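Local coordinates for protein aminoglycoside phosphotransferase (Streptomyces rimosus, PDB 6FUC) that probably phosphorylates streptomycin at the 3'' hydroxyl with ATP as phosphate donor, a kinase-like reaction that confers resistance to the antibiotic, at residues 225-230 and 262-267. Numbering follows the deposited sequence.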
loop_
_atom_site.group_PDB
_atom_site.type_symbol
_atom_site.label_atom_id
_atom_site.label_comp_id
_atom_site.label_asym_id
_atom_site.label_seq_id
_atom_site.Cartn_x
_atom_site.Cartn_y
_atom_site.Cartn_z
ATOM N N LEU A 225 1.414 1.781 -8.673
ATOM C CA LEU A 225 2.672 2.488 -8.827
ATOM C C LEU A 225 2.621 3.349 -10.105
ATOM O O LEU A 225 2.954 4.534 -10.077
ATOM C CB LEU A 225 3.795 1.521 -8.863
ATOM C CG LEU A 225 5.154 2.160 -9.146
ATOM C CD1 LEU A 225 5.597 3.253 -8.207
ATOM C CD2 LEU A 225 6.183 1.074 -9.182
ATOM N N PHE A 226 2.199 2.754 -11.209
ATOM C CA PHE A 226 2.182 3.489 -12.450
ATOM C C PHE A 226 1.175 4.619 -12.401
ATOM O O PHE A 226 1.495 5.733 -12.903
ATOM C CB PHE A 226 1.862 2.582 -13.623
ATOM C CG PHE A 226 2.899 1.563 -13.945
ATOM C CD1 PHE A 226 4.165 1.660 -13.469
ATOM C CD2 PHE A 226 2.611 0.526 -14.841
ATOM C CE1 PHE A 226 5.137 0.746 -13.810
ATOM C CE2 PHE A 226 3.554 -0.394 -15.178
ATOM C CZ PHE A 226 4.852 -0.305 -14.681
ATOM N N ALA A 227 -0.019 4.390 -11.873
ATOM C CA ALA A 227 -1.036 5.469 -11.875
ATOM C C ALA A 227 -0.591 6.611 -10.995
ATOM O O ALA A 227 -0.762 7.764 -11.352
ATOM C CB ALA A 227 -2.345 4.878 -11.383
ATOM N N THR A 228 -0.015 6.315 -9.830
ATOM C CA THR A 228 0.409 7.409 -8.958
ATOM C C THR A 228 1.628 8.130 -9.504
ATOM O O THR A 228 1.746 9.343 -9.408
ATOM C CB THR A 228 0.529 6.980 -7.509
ATOM O OG1 THR A 228 1.499 5.909 -7.346
ATOM C CG2 THR A 228 -0.788 6.564 -6.949
ATOM N N ALA A 229 2.511 7.434 -10.178
ATOM C CA ALA A 229 3.619 8.138 -10.825
ATOM C C ALA A 229 3.174 9.004 -11.999
ATOM O O ALA A 229 3.813 10.024 -12.220
ATOM C CB ALA A 229 4.593 7.137 -11.379
ATOM N N ARG A 230 2.119 8.632 -12.694
ATOM C CA ARG A 230 1.616 9.471 -13.780
ATOM C C ARG A 230 1.238 10.847 -13.282
ATOM O O ARG A 230 1.383 11.819 -14.007
ATOM C CB ARG A 230 0.414 8.813 -14.500
ATOM C CG ARG A 230 0.768 7.693 -15.475
ATOM C CD ARG A 230 -0.334 7.102 -16.372
ATOM N NE ARG A 230 -1.447 6.409 -15.714
ATOM C CZ ARG A 230 -1.484 5.095 -15.432
ATOM N NH1 ARG A 230 -0.429 4.315 -15.689
ATOM N NH2 ARG A 230 -2.563 4.545 -14.863
ATOM N N PHE A 262 -7.571 -3.518 -14.836
ATOM C CA PHE A 262 -8.464 -4.236 -13.950
ATOM C C PHE A 262 -8.061 -3.921 -12.494
ATOM O O PHE A 262 -8.923 -3.638 -11.665
ATOM C CB PHE A 262 -8.370 -5.731 -14.244
ATOM C CG PHE A 262 -9.164 -6.616 -13.343
ATOM C CD1 PHE A 262 -10.484 -6.911 -13.570
ATOM C CD2 PHE A 262 -8.590 -7.114 -12.190
ATOM C CE1 PHE A 262 -11.209 -7.719 -12.692
ATOM C CE2 PHE A 262 -9.310 -7.908 -11.310
ATOM C CZ PHE A 262 -10.606 -8.224 -11.588
ATOM N N TYR A 263 -6.773 -4.070 -12.166
ATOM C CA TYR A 263 -6.361 -3.794 -10.777
ATOM C C TYR A 263 -6.467 -2.328 -10.400
ATOM O O TYR A 263 -6.811 -2.019 -9.252
ATOM C CB TYR A 263 -4.940 -4.367 -10.525
ATOM C CG TYR A 263 -4.985 -5.854 -10.413
ATOM C CD1 TYR A 263 -5.471 -6.462 -9.252
ATOM C CD2 TYR A 263 -4.623 -6.692 -11.462
ATOM C CE1 TYR A 263 -5.604 -7.837 -9.158
ATOM C CE2 TYR A 263 -4.731 -8.072 -11.360
ATOM C CZ TYR A 263 -5.240 -8.653 -10.241
ATOM O OH TYR A 263 -5.403 -9.991 -10.086
ATOM N N LEU A 264 -6.179 -1.426 -11.333
ATOM C CA LEU A 264 -6.375 -0.004 -11.072
ATOM C C LEU A 264 -7.800 0.292 -10.656
ATOM O O LEU A 264 -8.039 1.065 -9.764
ATOM C CB LEU A 264 -5.998 0.818 -12.298
ATOM C CG LEU A 264 -6.046 2.324 -12.054
ATOM C CD1 LEU A 264 -5.031 2.787 -10.976
ATOM C CD2 LEU A 264 -5.822 3.032 -13.364
ATOM N N HIS A 265 -8.721 -0.338 -11.392
ATOM C CA HIS A 265 -10.126 -0.091 -11.179
ATOM C C HIS A 265 -10.734 -0.846 -9.968
ATOM O O HIS A 265 -11.659 -0.334 -9.330
ATOM C CB HIS A 265 -10.910 -0.421 -12.433
ATOM C CG HIS A 265 -10.637 0.563 -13.523
ATOM N ND1 HIS A 265 -11.186 0.428 -14.782
ATOM C CD2 HIS A 265 -9.871 1.690 -13.556
ATOM C CE1 HIS A 265 -10.762 1.440 -15.533
ATOM N NE2 HIS A 265 -9.959 2.216 -14.818
ATOM N N LEU A 266 -10.150 -2.001 -9.663
ATOM C CA LEU A 266 -10.626 -2.748 -8.497
ATOM C C LEU A 266 -10.217 -2.032 -7.212
ATOM O O LEU A 266 -10.990 -1.968 -6.228
ATOM C CB LEU A 266 -10.051 -4.165 -8.521
ATOM C CG LEU A 266 -10.408 -5.031 -7.324
ATOM C CD1 LEU A 266 -11.908 -5.236 -7.140
ATOM C CD2 LEU A 266 -9.665 -6.364 -7.435
ATOM N N ASP A 267 -8.971 -1.562 -7.141
ATOM C CA ASP A 267 -8.378 -1.151 -5.871
ATOM C C ASP A 267 -9.260 -0.184 -5.128
ATOM O O ASP A 267 -9.482 -0.378 -3.901
ATOM C CB ASP A 267 -6.953 -0.623 -6.104
ATOM C CG ASP A 267 -6.217 -0.501 -4.780
ATOM O OD1 ASP A 267 -5.640 -1.590 -4.368
ATOM O OD2 ASP A 267 -6.270 0.567 -4.172
#
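In the mainly helical C-terminal lobe of the protein-kinase-like fold, helix 219-233 packs against helix 257-266 through a small contact, without hydrogen bonds between the two segments, in which Leu264 meets Ala227 and the guanidinium of Arg230. The two backbones come nearest at Ala227 and Leu264, whose CA atoms lie 7.7 Å apart, a close approach consistent with the small alanine side chain. Both CB atoms point toward the opposite helix. Leu264 carries its CG anti to the backbone N (chi1 -174°), toward helix 219-233, and chi2 (63°) turns CD1 to Ala227 and CD2 to Arg230. CD1 presses on Ala227 CB at 3.4 Å, tighter than usual for two carbons.

One helical turn on from Ala227, Arg230, which adopts two conformers, reaches in from the direction opposite to Leu264. In the conformer described here its chain bends at chi3 (-64°) and folds the guanidinium back along its own helix, where one face lies against Phe226 O and Ala227 CA, both displaced toward the rim of the group. In this conformer NH1 forms a salt bridge with Glu244 and has a longer, weak ion pair with Glu260. The second methyl of Leu264 then lies at the guanidinium edge, in its plane, with CD2 3.9 Å from Arg230 NH2.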